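Local atomic coordinates of Ral guanine nucleotide dissociation stimulator-like 2 (Mus musculus, PDB entry 4JGW), a protein that probably acts as a guanine nucleotide exchange factor for small G proteins and is a putative effector of Ras and Rap. Residues 10-15 against 32-37; 61-66 against 94-99; 131-136 against 168-173; 224-229 against 393-398; 257-262 against 452-457. One frame throughout, in Å; residues are numbered along the deposited sequence.

Contact 1: 10-15 against 32-37; sequences EEASVS and QYRPLD
Ala12 and Ser13 both turn their backbone N-H groups to the carbonyl of Gln32, the signature of a classic beta bulge. Both bonds lie in the carbonyl plane: Ala12 N reaches Gln32 O at 2.8 Å with an N-H...O angle of 174°, while Ser13 N, at 3.2 Å from the same Gln32 O, sits on a lone pair. Two further backbone bonds between the antiparallel strands flank this doubly used oxygen, Gln32 N to Ser13 O (2.7 Å) and Arg34 N to Glu10 O (2.8 Å). The register accordingly slips by one residue between the Glu11-Tyr33 and Ser13-Gln32 pairs.

Apolar contact is modest: Glu11 CB approaches Tyr33 CD2 obliquely at 3.8 Å.

The Arg34 chain is extended from CG to NE and runs beside Glu10. Ala12 CB lies over one face of its guanidinium, and Glu10 CG sits at the edge near the plane, 3.4 Å from Arg34 NH1. Glu10 OE2 stays 5.0 Å from Arg34 NH1, so the opposite charges do not touch.

The contact lies at the surface, at the open end of hairpin 11-21/24-33. Strand 11-21 is outermost in the antiparallel sheet, and strand 46-54 follows beyond 24-33.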
# COMPACT_ATOMS: atom_id res chain seq x y z
N GLU A 10 4.98 16.05 32.07
CA GLU A 10 3.74 16.75 32.42
C GLU A 10 3.82 18.19 31.93
O GLU A 10 4.75 18.92 32.26
CB GLU A 10 3.52 16.70 33.93
CG GLU A 10 2.07 16.96 34.37
CD GLU A 10 1.19 15.73 34.24
OE1 GLU A 10 1.44 14.73 34.95
OE2 GLU A 10 0.23 15.76 33.44
N GLU A 11 2.83 18.59 31.13
CA GLU A 11 2.82 19.94 30.54
C GLU A 11 2.10 20.97 31.41
O GLU A 11 1.23 20.62 32.21
CB GLU A 11 2.23 19.92 29.12
CG GLU A 11 0.74 19.57 29.04
CD GLU A 11 0.19 19.69 27.62
OE1 GLU A 11 0.94 19.41 26.66
OE2 GLU A 11 -0.99 20.07 27.48
N ALA A 12 2.48 22.23 31.24
CA ALA A 12 1.91 23.34 32.01
C ALA A 12 1.11 24.30 31.13
O ALA A 12 0.16 24.93 31.60
CB ALA A 12 3.00 24.08 32.76
N SER A 13 1.52 24.42 29.86
CA SER A 13 0.90 25.37 28.92
C SER A 13 1.10 24.94 27.46
O SER A 13 2.15 24.41 27.10
CB SER A 13 1.47 26.77 29.14
OG SER A 13 0.85 27.72 28.29
N VAL A 14 0.08 25.19 26.64
CA VAL A 14 0.14 24.95 25.19
C VAL A 14 -0.48 26.13 24.45
O VAL A 14 -1.65 26.47 24.66
CB VAL A 14 -0.56 23.63 24.77
CG1 VAL A 14 -0.70 23.54 23.25
CG2 VAL A 14 0.19 22.42 25.29
N SER A 15 0.30 26.76 23.57
CA SER A 15 -0.17 27.88 22.76
C SER A 15 -0.15 27.53 21.27
O SER A 15 0.85 27.03 20.76
CB SER A 15 0.66 29.14 23.02
OG SER A 15 0.51 29.57 24.36
N GLN A 32 4.83 24.18 26.68
CA GLN A 32 5.69 24.33 27.85
C GLN A 32 5.48 23.17 28.80
O GLN A 32 4.37 22.96 29.31
CB GLN A 32 5.44 25.67 28.55
CG GLN A 32 6.34 25.94 29.76
CD GLN A 32 7.79 26.16 29.38
OE1 GLN A 32 8.13 27.13 28.70
NE2 GLN A 32 8.67 25.27 29.84
N TYR A 33 6.54 22.40 29.04
CA TYR A 33 6.50 21.28 29.97
C TYR A 33 7.11 21.67 31.31
O TYR A 33 7.96 22.56 31.38
CB TYR A 33 7.23 20.07 29.39
CG TYR A 33 6.49 19.37 28.27
CD1 TYR A 33 6.67 19.75 26.94
CD2 TYR A 33 5.60 18.33 28.54
CE1 TYR A 33 5.98 19.11 25.91
CE2 TYR A 33 4.91 17.68 27.52
CZ TYR A 33 5.11 18.08 26.21
OH TYR A 33 4.43 17.44 25.20
N ARG A 34 6.66 21.00 32.37
CA ARG A 34 7.25 21.16 33.69
C ARG A 34 8.62 20.48 33.71
O ARG A 34 8.80 19.45 33.08
CB ARG A 34 6.34 20.55 34.76
CG ARG A 34 5.07 21.34 35.03
CD ARG A 34 4.26 20.72 36.16
NE ARG A 34 3.05 21.49 36.47
CZ ARG A 34 1.84 21.21 36.00
NH1 ARG A 34 1.64 20.18 35.19
NH2 ARG A 34 0.81 21.97 36.35
N PRO A 35 9.59 21.08 34.42
CA PRO A 35 10.93 20.48 34.50
C PRO A 35 10.92 19.19 35.31
O PRO A 35 10.09 19.04 36.21
CB PRO A 35 11.76 21.56 35.20
CG PRO A 35 10.77 22.36 35.98
CD PRO A 35 9.51 22.35 35.18
N LEU A 36 11.83 18.27 34.99
CA LEU A 36 11.92 16.99 35.69
C LEU A 36 12.18 17.23 37.18
O LEU A 36 11.53 16.63 38.03
CB LEU A 36 12.99 16.09 35.07
CG LEU A 36 12.80 14.58 35.23
CD1 LEU A 36 13.45 13.83 34.07
CD2 LEU A 36 13.33 14.06 36.57
N ASP A 37 13.14 18.10 37.47
CA ASP A 37 13.34 18.63 38.81
C ASP A 37 12.30 19.74 39.01
O ASP A 37 12.38 20.78 38.37
CB ASP A 37 14.77 19.18 38.95
CG ASP A 37 15.05 19.77 40.33
OD1 ASP A 37 14.15 19.83 41.19
OD2 ASP A 37 16.21 20.20 40.55

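Contact 2: 61-66 against 94-99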
# COMPACT_ATOMS: atom_id res chain seq x y z
N ARG A 61 9.86 25.66 -1.15
CA ARG A 61 10.60 26.55 -0.25
C ARG A 61 10.69 25.95 1.15
O ARG A 61 11.76 25.94 1.76
CB ARG A 61 9.97 27.95 -0.19
CG ARG A 61 10.22 28.82 -1.42
CD ARG A 61 9.90 30.29 -1.15
NE ARG A 61 8.47 30.55 -0.99
CZ ARG A 61 7.63 30.82 -1.99
NH1 ARG A 61 8.06 30.88 -3.24
NH2 ARG A 61 6.35 31.03 -1.74
N HIS A 62 9.56 25.46 1.64
CA HIS A 62 9.47 24.78 2.93
C HIS A 62 10.26 23.46 2.91
O HIS A 62 10.90 23.10 3.90
CB HIS A 62 8.00 24.55 3.30
CG HIS A 62 7.78 24.04 4.69
ND1 HIS A 62 8.19 24.72 5.81
CD2 HIS A 62 7.15 22.92 5.13
CE1 HIS A 62 7.85 24.04 6.89
NE2 HIS A 62 7.21 22.94 6.51
N LEU A 63 10.21 22.76 1.78
CA LEU A 63 10.95 21.51 1.58
C LEU A 63 12.46 21.70 1.79
O LEU A 63 13.12 20.88 2.43
CB LEU A 63 10.71 20.97 0.17
CG LEU A 63 10.56 19.47 -0.15
CD1 LEU A 63 11.07 19.20 -1.57
CD2 LEU A 63 11.23 18.54 0.84
N LEU A 64 12.99 22.79 1.25
CA LEU A 64 14.43 23.03 1.23
C LEU A 64 14.92 23.92 2.37
O LEU A 64 16.08 24.33 2.40
CB LEU A 64 14.87 23.58 -0.14
CG LEU A 64 14.54 22.76 -1.40
CD1 LEU A 64 15.18 23.39 -2.62
CD2 LEU A 64 14.96 21.30 -1.27
N ASP A 65 14.02 24.21 3.31
CA ASP A 65 14.36 24.95 4.52
C ASP A 65 14.98 24.00 5.54
O ASP A 65 14.41 22.95 5.86
CB ASP A 65 13.11 25.62 5.09
CG ASP A 65 13.40 26.51 6.30
OD1 ASP A 65 14.58 26.84 6.55
OD2 ASP A 65 12.44 26.88 7.01
N ALA A 66 16.15 24.37 6.05
CA ALA A 66 16.91 23.56 7.00
C ALA A 66 16.18 23.29 8.31
O ALA A 66 16.44 22.28 8.98
CB ALA A 66 18.27 24.19 7.26
N GLY A 94 12.00 19.83 -11.05
CA GLY A 94 12.23 21.11 -11.73
C GLY A 94 12.13 22.30 -10.80
O GLY A 94 12.95 23.22 -10.87
N LEU A 95 11.13 22.28 -9.91
CA LEU A 95 10.93 23.36 -8.94
C LEU A 95 12.02 23.38 -7.86
O LEU A 95 12.32 24.44 -7.30
CB LEU A 95 9.55 23.27 -8.30
CG LEU A 95 8.36 23.53 -9.23
CD1 LEU A 95 7.09 22.98 -8.62
CD2 LEU A 95 8.21 25.00 -9.57
N VAL A 96 12.59 22.22 -7.56
CA VAL A 96 13.74 22.12 -6.67
C VAL A 96 14.95 22.77 -7.35
O VAL A 96 15.66 23.57 -6.74
CB VAL A 96 14.05 20.66 -6.26
CG1 VAL A 96 15.41 20.54 -5.59
CG2 VAL A 96 12.96 20.12 -5.34
N ALA A 97 15.16 22.42 -8.62
CA ALA A 97 16.22 23.02 -9.44
C ALA A 97 15.99 24.52 -9.65
O ALA A 97 16.95 25.29 -9.70
CB ALA A 97 16.33 22.31 -10.78
N ASP A 98 14.73 24.93 -9.76
CA ASP A 98 14.36 26.34 -9.82
C ASP A 98 14.81 27.09 -8.57
O ASP A 98 15.47 28.13 -8.66
CB ASP A 98 12.85 26.51 -10.00
CG ASP A 98 12.40 26.34 -11.44
OD1 ASP A 98 13.25 26.12 -12.32
OD2 ASP A 98 11.17 26.43 -11.68
N ARG A 99 14.44 26.55 -7.41
CA ARG A 99 14.74 27.16 -6.11
C ARG A 99 16.24 27.31 -5.87
O ARG A 99 16.69 28.33 -5.33
CB ARG A 99 14.07 26.37 -4.98
CG ARG A 99 14.35 26.86 -3.56
CD ARG A 99 13.82 28.27 -3.30
NE ARG A 99 14.22 28.75 -1.98
CZ ARG A 99 14.04 29.99 -1.54
NH1 ARG A 99 13.47 30.91 -2.31
NH2 ARG A 99 14.44 30.32 -0.32
O HOH W 1 14.05 27.29 0.75
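The guanidinium of Arg99 carries the aliphatic part of Arg61 over one face, with Arg61 CG 3.8 Å above the plane and offset toward the rim. Arg61 CD completes this approach, 3.8 Å from Arg99 NH1. The two side chains cross at about a right angle and their guanidinium planes stand 68° apart. Water 1, displaced from the Arg99 guanidinium plane toward the side on which Arg61 lies, accepts a weak bond from Arg99 NE and donates to Arg61 O at 2.8 Å.

Beneath the arginines the contact is apolar. Arg99 has CG anti to the backbone N (chi1 177°) and bends at chi2; its methylene CG lies 3.7 Å from Leu64 CD1. The same Leu64 CD1 meets Val96 CG1 at 4.1 Å, and Leu63 CD1 lies 4.3 Å from Val96 CG2.

These helices belong to the N-terminal Ras-GEF (REM) region, where helix 108-128 also packs on Leu63 and Leu64. Chemically, a buried aliphatic layer is bordered by two like charges: Arg61 NE and Arg99 NH1 remain 5.2 Å apart, and Arg61 has a weak, long ion pair with Asp22 that may partly offset its charge.

Contact 3: 131-136 against 168-173; sequences EDFGSE and RNLRAR
Leu170 places a methyl group over the face of the Phe133 ring, a CH-pi contact that forms the apolar centre of the interface. Its CD2 is 3.9 Å from the ring centroid and only 18° off the ring normal; the nearest ring atom, Phe133 CD2, is 3.7 Å from Leu170 CD2. A chi1 of -58° swings the Phe133 ring to the side where this methyl lies.

Backbone atoms add a weaker contact: Gly134 CA approaches Arg173 O at 3.4 Å with an angle of 133° at the hydrogen, consistent with a CA-H...O interaction.

Arg173 CB packs 3.7 Å from Phe133 O, and the chain, extended from CG to NE, carries the guanidinium to Glu131, where NH1 lies 4.2 Å from Glu131 CA. Glu131 N lies over one face of the group, offset toward the rim, and Phe133 O at its edge, near the plane. The charges stay separate, with Glu131 OE2 5.1 Å from Arg173 NH2.

The contact closes the end of helix 164-172 against the loop joining helices 108-128 and 138-151 in the N-terminal Ras-GEF region. Helix 108-128 backs it: Leu126 touches Phe133 and Leu170, and the Trp125 ring meets that of Phe133 at about 60°.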
# COMPACT_ATOMS: atom_id res chain seq x y z
N GLU A 131 11.62 4.28 -8.03
CA GLU A 131 10.80 4.11 -9.23
C GLU A 131 10.28 5.44 -9.80
O GLU A 131 9.84 5.49 -10.96
CB GLU A 131 9.62 3.16 -8.95
CG GLU A 131 10.02 1.72 -8.59
CD GLU A 131 10.30 1.51 -7.11
OE1 GLU A 131 10.14 2.47 -6.31
OE2 GLU A 131 10.67 0.38 -6.73
N ASP A 132 10.34 6.50 -9.00
CA ASP A 132 9.94 7.84 -9.44
C ASP A 132 10.86 8.40 -10.51
O ASP A 132 10.43 9.16 -11.38
CB ASP A 132 9.90 8.81 -8.25
CG ASP A 132 8.65 8.65 -7.39
OD1 ASP A 132 7.86 7.71 -7.62
OD2 ASP A 132 8.48 9.46 -6.46
N PHE A 133 12.14 8.00 -10.45
CA PHE A 133 13.17 8.54 -11.34
C PHE A 133 13.44 7.63 -12.54
O PHE A 133 13.67 6.43 -12.39
CB PHE A 133 14.46 8.79 -10.56
CG PHE A 133 14.30 9.74 -9.40
CD1 PHE A 133 14.01 9.26 -8.13
CD2 PHE A 133 14.43 11.11 -9.59
CE1 PHE A 133 13.86 10.13 -7.05
CE2 PHE A 133 14.28 11.99 -8.52
CZ PHE A 133 14.00 11.50 -7.25
N GLY A 134 13.41 8.23 -13.73
CA GLY A 134 13.68 7.50 -14.97
C GLY A 134 14.22 8.41 -16.05
O GLY A 134 15.10 9.24 -15.80
N SER A 135 13.70 8.23 -17.27
CA SER A 135 14.14 9.01 -18.43
C SER A 135 13.51 10.40 -18.46
O SER A 135 14.07 11.33 -19.03
CB SER A 135 13.80 8.25 -19.72
OG SER A 135 14.05 9.04 -20.87
N GLU A 136 12.34 10.52 -17.83
CA GLU A 136 11.57 11.77 -17.82
C GLU A 136 12.22 12.91 -17.03
O GLU A 136 11.90 14.08 -17.25
CB GLU A 136 10.16 11.51 -17.28
CG GLU A 136 9.26 10.69 -18.20
CD GLU A 136 7.91 10.37 -17.59
OE1 GLU A 136 7.79 10.37 -16.34
OE2 GLU A 136 6.96 10.11 -18.36
N ARG A 168 25.55 10.13 -9.31
CA ARG A 168 25.82 8.79 -9.82
C ARG A 168 24.62 7.86 -9.67
O ARG A 168 24.27 7.13 -10.61
CB ARG A 168 27.05 8.19 -9.12
CG ARG A 168 27.40 6.76 -9.53
CD ARG A 168 28.67 6.27 -8.85
NE ARG A 168 28.53 6.15 -7.40
CZ ARG A 168 28.26 5.02 -6.75
NH1 ARG A 168 28.11 3.88 -7.42
NH2 ARG A 168 28.15 5.02 -5.43
N ASN A 169 23.99 7.90 -8.50
CA ASN A 169 22.80 7.09 -8.23
C ASN A 169 21.58 7.53 -9.04
O ASN A 169 20.76 6.69 -9.44
CB ASN A 169 22.48 7.09 -6.73
CG ASN A 169 23.48 6.29 -5.91
OD1 ASN A 169 23.89 5.19 -6.30
ND2 ASN A 169 23.88 6.83 -4.76
N LEU A 170 21.47 8.83 -9.29
CA LEU A 170 20.40 9.38 -10.12
C LEU A 170 20.63 9.11 -11.61
O LEU A 170 19.67 9.02 -12.38
CB LEU A 170 20.22 10.88 -9.88
CG LEU A 170 19.53 11.34 -8.58
CD1 LEU A 170 19.80 12.82 -8.34
CD2 LEU A 170 18.03 11.06 -8.59
N ARG A 171 21.90 8.99 -12.00
CA ARG A 171 22.28 8.66 -13.38
C ARG A 171 21.84 7.25 -13.77
O ARG A 171 21.31 7.04 -14.87
CB ARG A 171 23.79 8.79 -13.57
CG ARG A 171 24.31 10.21 -13.74
CD ARG A 171 25.83 10.22 -13.80
NE ARG A 171 26.39 11.57 -13.82
CZ ARG A 171 27.69 11.85 -13.82
NH1 ARG A 171 28.59 10.87 -13.80
NH2 ARG A 171 28.10 13.11 -13.84
N ALA A 172 22.05 6.30 -12.86
CA ALA A 172 21.69 4.90 -13.07
C ALA A 172 20.21 4.71 -13.40
O ALA A 172 19.84 3.77 -14.10
CB ALA A 172 22.08 4.07 -11.85
N ARG A 173 19.38 5.62 -12.89
CA ARG A 173 17.94 5.60 -13.14
C ARG A 173 17.52 6.83 -13.94
O ARG A 173 17.00 6.71 -15.05
CB ARG A 173 17.17 5.53 -11.83
CG ARG A 173 17.28 4.19 -11.11
CD ARG A 173 16.36 4.12 -9.91
NE ARG A 173 16.11 2.74 -9.49
CZ ARG A 173 15.13 1.97 -9.96
NH1 ARG A 173 14.28 2.44 -10.87
NH2 ARG A 173 14.99 0.74 -9.51

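Contact 4: 224-229 against 393-398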
# COMPACT_ATOMS: atom_id res chain seq x y z
N SER A 224 2.13 4.76 -2.69
CA SER A 224 1.54 5.94 -3.31
C SER A 224 0.52 5.60 -4.41
O SER A 224 -0.39 6.38 -4.69
CB SER A 224 2.62 6.87 -3.87
OG SER A 224 3.35 6.24 -4.91
N GLN A 225 0.68 4.43 -5.03
CA GLN A 225 -0.26 3.96 -6.04
C GLN A 225 -1.62 3.58 -5.44
O GLN A 225 -2.60 3.42 -6.17
CB GLN A 225 0.34 2.80 -6.85
CG GLN A 225 1.49 3.21 -7.76
CD GLN A 225 2.13 2.04 -8.48
OE1 GLN A 225 1.67 0.90 -8.38
NE2 GLN A 225 3.20 2.31 -9.22
N CYS A 226 -1.67 3.45 -4.11
CA CYS A 226 -2.92 3.19 -3.39
C CYS A 226 -3.78 4.44 -3.18
O CYS A 226 -4.95 4.33 -2.81
CB CYS A 226 -2.63 2.55 -2.02
SG CYS A 226 -1.82 0.94 -2.07
N LEU A 227 -3.20 5.62 -3.40
CA LEU A 227 -3.87 6.89 -3.14
C LEU A 227 -5.12 7.09 -3.99
O LEU A 227 -5.14 6.73 -5.17
CB LEU A 227 -2.92 8.08 -3.32
CG LEU A 227 -1.70 8.20 -2.39
CD1 LEU A 227 -0.78 9.31 -2.87
CD2 LEU A 227 -2.10 8.41 -0.94
N GLY A 228 -6.16 7.66 -3.38
CA GLY A 228 -7.44 7.91 -4.04
C GLY A 228 -7.32 8.68 -5.35
O GLY A 228 -8.05 8.39 -6.31
N GLY A 229 -6.40 9.64 -5.38
CA GLY A 229 -6.16 10.46 -6.57
C GLY A 229 -5.50 9.74 -7.73
O GLY A 229 -5.59 10.18 -8.88
N THR A 393 -9.01 -2.92 2.14
CA THR A 393 -9.38 -2.05 3.27
C THR A 393 -8.60 -0.73 3.24
O THR A 393 -9.15 0.32 3.57
CB THR A 393 -9.16 -2.77 4.62
OG1 THR A 393 -9.63 -4.12 4.52
CG2 THR A 393 -9.91 -2.06 5.74
N PHE A 394 -7.33 -0.79 2.85
CA PHE A 394 -6.50 0.40 2.71
C PHE A 394 -6.90 1.21 1.48
O PHE A 394 -6.86 2.44 1.50
CB PHE A 394 -5.01 0.03 2.65
CG PHE A 394 -4.46 -0.48 3.95
CD1 PHE A 394 -4.52 -1.83 4.27
CD2 PHE A 394 -3.89 0.40 4.86
CE1 PHE A 394 -4.01 -2.30 5.47
CE2 PHE A 394 -3.38 -0.06 6.07
CZ PHE A 394 -3.44 -1.41 6.38
N LEU A 395 -7.28 0.51 0.41
CA LEU A 395 -7.75 1.16 -0.80
C LEU A 395 -9.07 1.90 -0.56
O LEU A 395 -9.28 2.99 -1.09
CB LEU A 395 -7.90 0.15 -1.95
CG LEU A 395 -6.64 -0.58 -2.42
CD1 LEU A 395 -7.00 -1.68 -3.41
CD2 LEU A 395 -5.62 0.37 -3.03
N LYS A 396 -9.93 1.31 0.28
CA LYS A 396 -11.21 1.91 0.64
C LYS A 396 -11.04 3.16 1.51
O LYS A 396 -11.65 4.19 1.24
CB LYS A 396 -12.12 0.89 1.34
CG LYS A 396 -13.59 1.12 1.06
CD LYS A 396 -14.44 0.98 2.32
CE LYS A 396 -15.89 1.36 2.03
NZ LYS A 396 -16.62 1.81 3.24
N ASP A 397 -10.22 3.05 2.55
CA ASP A 397 -9.93 4.18 3.44
C ASP A 397 -9.36 5.37 2.67
O ASP A 397 -9.71 6.52 2.95
CB ASP A 397 -8.97 3.77 4.56
CG ASP A 397 -9.60 2.79 5.55
OD1 ASP A 397 -10.83 2.82 5.72
OD2 ASP A 397 -8.84 2.00 6.15
N LEU A 398 -8.49 5.08 1.71
CA LEU A 398 -7.88 6.11 0.88
C LEU A 398 -8.85 6.73 -0.13
O LEU A 398 -8.68 7.88 -0.53
CB LEU A 398 -6.62 5.58 0.18
CG LEU A 398 -5.39 5.49 1.10
CD1 LEU A 398 -4.35 4.53 0.54
CD2 LEU A 398 -4.77 6.86 1.36
O HOH W 2 -7.62 4.09 -3.04
O HOH W 3 -6.29 9.11 -0.73
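Cys226 and Leu398 form the middle of this contact, with Cys226 CB 3.7 Å from Leu398 CD1. Leu398 divides its branches between neighbouring residues of the loop: its CD1 reaches the Cys226 backbone, 3.4 Å from Cys226 O, while CD2 reaches Leu227 CD2 at 3.8 Å. Although the CB of Leu227 leaves its backbone away from helix 392-404, the terminal methyl of that side chain returns to touch Leu398.

Leu395, one turn earlier on the helix, meets the same CB: its CD2 is 3.8 Å from Cys226 CB and 4.0 Å from Cys226 SG. The backbone already directs the cysteine CB at the helix; chi1 of -63° then sets SG where the same Leu395 methyl also reaches it. Val246 of helix 244-264 touches Cys226 and Leu395 as well, extending the apolar cluster.

Further along, backbone meets backbone, with Gly228 CA 3.7 Å from Leu398 O.

Two waters supply the polar links. Water 2 donates to Cys226 O at 2.7 Å and also to Leu395 O; water 3 accepts from Gly228 N and donates to Leu398 O at 2.7 Å.

The loop between helices 203-219 and 244-264 is thus packed on helix 392-404, which with helix 416-436, touched by Leu227 and Phe394, is consistent with the helical hairpin of Cdc25-homology domains. The chemistry is twofold: methyl and CB groups form the buried joint, while bridging waters satisfy main-chain polar atoms that do not bond directly across it.

Contact 5: 257-262 against 452-457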
# COMPACT_ATOMS: atom_id res chain seq x y z
N ALA A 257 -9.36 -16.29 -5.04
CA ALA A 257 -10.82 -16.35 -4.89
C ALA A 257 -11.46 -17.13 -6.03
O ALA A 257 -12.42 -17.88 -5.82
CB ALA A 257 -11.40 -14.94 -4.82
N GLY A 258 -10.93 -16.95 -7.24
CA GLY A 258 -11.38 -17.68 -8.42
C GLY A 258 -11.11 -19.17 -8.31
O GLY A 258 -11.95 -19.99 -8.67
N ALA A 259 -9.92 -19.51 -7.81
CA ALA A 259 -9.53 -20.91 -7.60
C ALA A 259 -10.49 -21.64 -6.66
O ALA A 259 -10.83 -22.80 -6.90
CB ALA A 259 -8.11 -21.00 -7.09
N VAL A 260 -10.91 -20.96 -5.59
CA VAL A 260 -11.83 -21.53 -4.60
C VAL A 260 -13.19 -21.82 -5.24
O VAL A 260 -13.71 -22.93 -5.13
CB VAL A 260 -12.01 -20.61 -3.36
CG1 VAL A 260 -12.96 -21.24 -2.36
CG2 VAL A 260 -10.67 -20.33 -2.70
N VAL A 261 -13.76 -20.81 -5.90
CA VAL A 261 -15.04 -20.94 -6.60
C VAL A 261 -14.97 -22.07 -7.63
O VAL A 261 -15.85 -22.94 -7.66
CB VAL A 261 -15.45 -19.60 -7.29
CG1 VAL A 261 -16.66 -19.79 -8.18
CG2 VAL A 261 -15.72 -18.52 -6.25
N SER A 262 -13.91 -22.07 -8.43
CA SER A 262 -13.71 -23.04 -9.50
C SER A 262 -13.62 -24.49 -9.00
O SER A 262 -14.27 -25.38 -9.55
CB SER A 262 -12.46 -22.67 -10.30
OG SER A 262 -12.22 -23.58 -11.36
N GLN A 452 -0.41 -22.16 -11.21
CA GLN A 452 -0.20 -21.56 -12.53
C GLN A 452 -1.11 -22.14 -13.61
O GLN A 452 -1.49 -21.45 -14.55
CB GLN A 452 1.27 -21.70 -12.95
CG GLN A 452 2.24 -20.81 -12.17
CD GLN A 452 3.67 -21.33 -12.16
OE1 GLN A 452 3.94 -22.46 -12.58
NE2 GLN A 452 4.59 -20.51 -11.67
N GLY A 453 -1.46 -23.42 -13.46
CA GLY A 453 -2.30 -24.12 -14.43
C GLY A 453 -3.79 -23.88 -14.24
O GLY A 453 -4.60 -24.27 -15.08
N LEU A 454 -4.14 -23.24 -13.13
CA LEU A 454 -5.53 -22.93 -12.79
C LEU A 454 -6.15 -21.92 -13.75
O LEU A 454 -5.58 -20.86 -14.00
CB LEU A 454 -5.63 -22.43 -11.35
CG LEU A 454 -6.07 -23.37 -10.21
CD1 LEU A 454 -5.81 -24.85 -10.49
CD2 LEU A 454 -5.42 -22.95 -8.91
N GLN A 455 -7.33 -22.26 -14.27
CA GLN A 455 -8.09 -21.38 -15.14
C GLN A 455 -9.43 -21.05 -14.49
O GLN A 455 -10.41 -21.78 -14.68
CB GLN A 455 -8.27 -22.01 -16.53
CG GLN A 455 -6.97 -22.14 -17.33
CD GLN A 455 -7.10 -22.98 -18.59
OE1 GLN A 455 -6.10 -23.34 -19.22
NE2 GLN A 455 -8.34 -23.29 -18.98
N PRO A 456 -9.47 -19.96 -13.70
CA PRO A 456 -10.62 -19.59 -12.88
C PRO A 456 -11.85 -19.20 -13.70
O PRO A 456 -11.73 -18.66 -14.80
CB PRO A 456 -10.11 -18.37 -12.10
CG PRO A 456 -9.04 -17.80 -12.95
CD PRO A 456 -8.38 -18.97 -13.60
N LEU A 457 -13.03 -19.49 -13.15
CA LEU A 457 -14.29 -19.18 -13.80
C LEU A 457 -14.64 -17.70 -13.65
O LEU A 457 -14.30 -17.07 -12.64
CB LEU A 457 -15.43 -20.02 -13.21
CG LEU A 457 -15.24 -21.52 -12.98
CD1 LEU A 457 -16.39 -22.07 -12.16
CD2 LEU A 457 -15.10 -22.28 -14.29
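Leu457 folds over Ser262 near the end of helix 244-264, and its side chain can be followed outward. CB leaves the backbone alongside the helix rather than at it; CG then lies 4.0 Å from both Ser262 CB and Ser262 OG. Of the two branches beyond CG, CD1 makes the close approach, 3.9 Å from Ser262 CA. The leucine thus packs over the serine's backbone and the root of its side chain. Leu265 and the residues Ala267 and Ser269 of strand 267-269 also touch the Leu457 side chain.

The hydroxyl of Ser262 is committed away from this interface. OG is anti to the backbone N and hydrogen-bonds to Ala267 O, leaving the meeting with Leu457 a van der Waals one.

Pro456 rests on Gly258, one helical turn before Ser262, with Pro456 CB 4.0 Å from Gly258 CA. Gly258 and Pro456 have the nearest CA atoms of the two segments, 4.9 Å apart, with the proline ring set directly against the glycine backbone. Leu454 completes the row by setting CD2 3.8 Å from Ala259 CB.

Gln455 turns its CB away from helix 244-264, and its NE2 hydrogen-bonds to Ser269 O. This is helix-to-linker packing in the largely helical CDC25-homology (Ras-GEF) region: the chain connecting helices 445-453 and 459-469 crosses helix 244-264 through small residues and is tied to Ser269 of the short strand 267-269 by backbone bonding of Gln455.

Contacts 1, 2 and 3 follow one another along the chain. Contact 1 belongs to the N-terminal hairpin, whose sheet runs through strand 46-54 to strand 414-415 of the Ras-GEF range, joining the N-terminal strands to the exchange-factor domain. Contacts 2 and 3 lie in the N-terminal Ras-GEF region, their centres about 19 Å apart, with helix 108-128 beside both. Contacts 4 and 5 share the Ras-GEF region and have alternating segments; helix 244-264 carries part of contact 5 and borders contact 4, whose centre is about 27 Å away. Contact 3 comes within about 5 Å of contact 4 by nearest atoms. Contacts 1 and 5, about 61 Å apart between centres, lie on opposite sides of this elongated fragment.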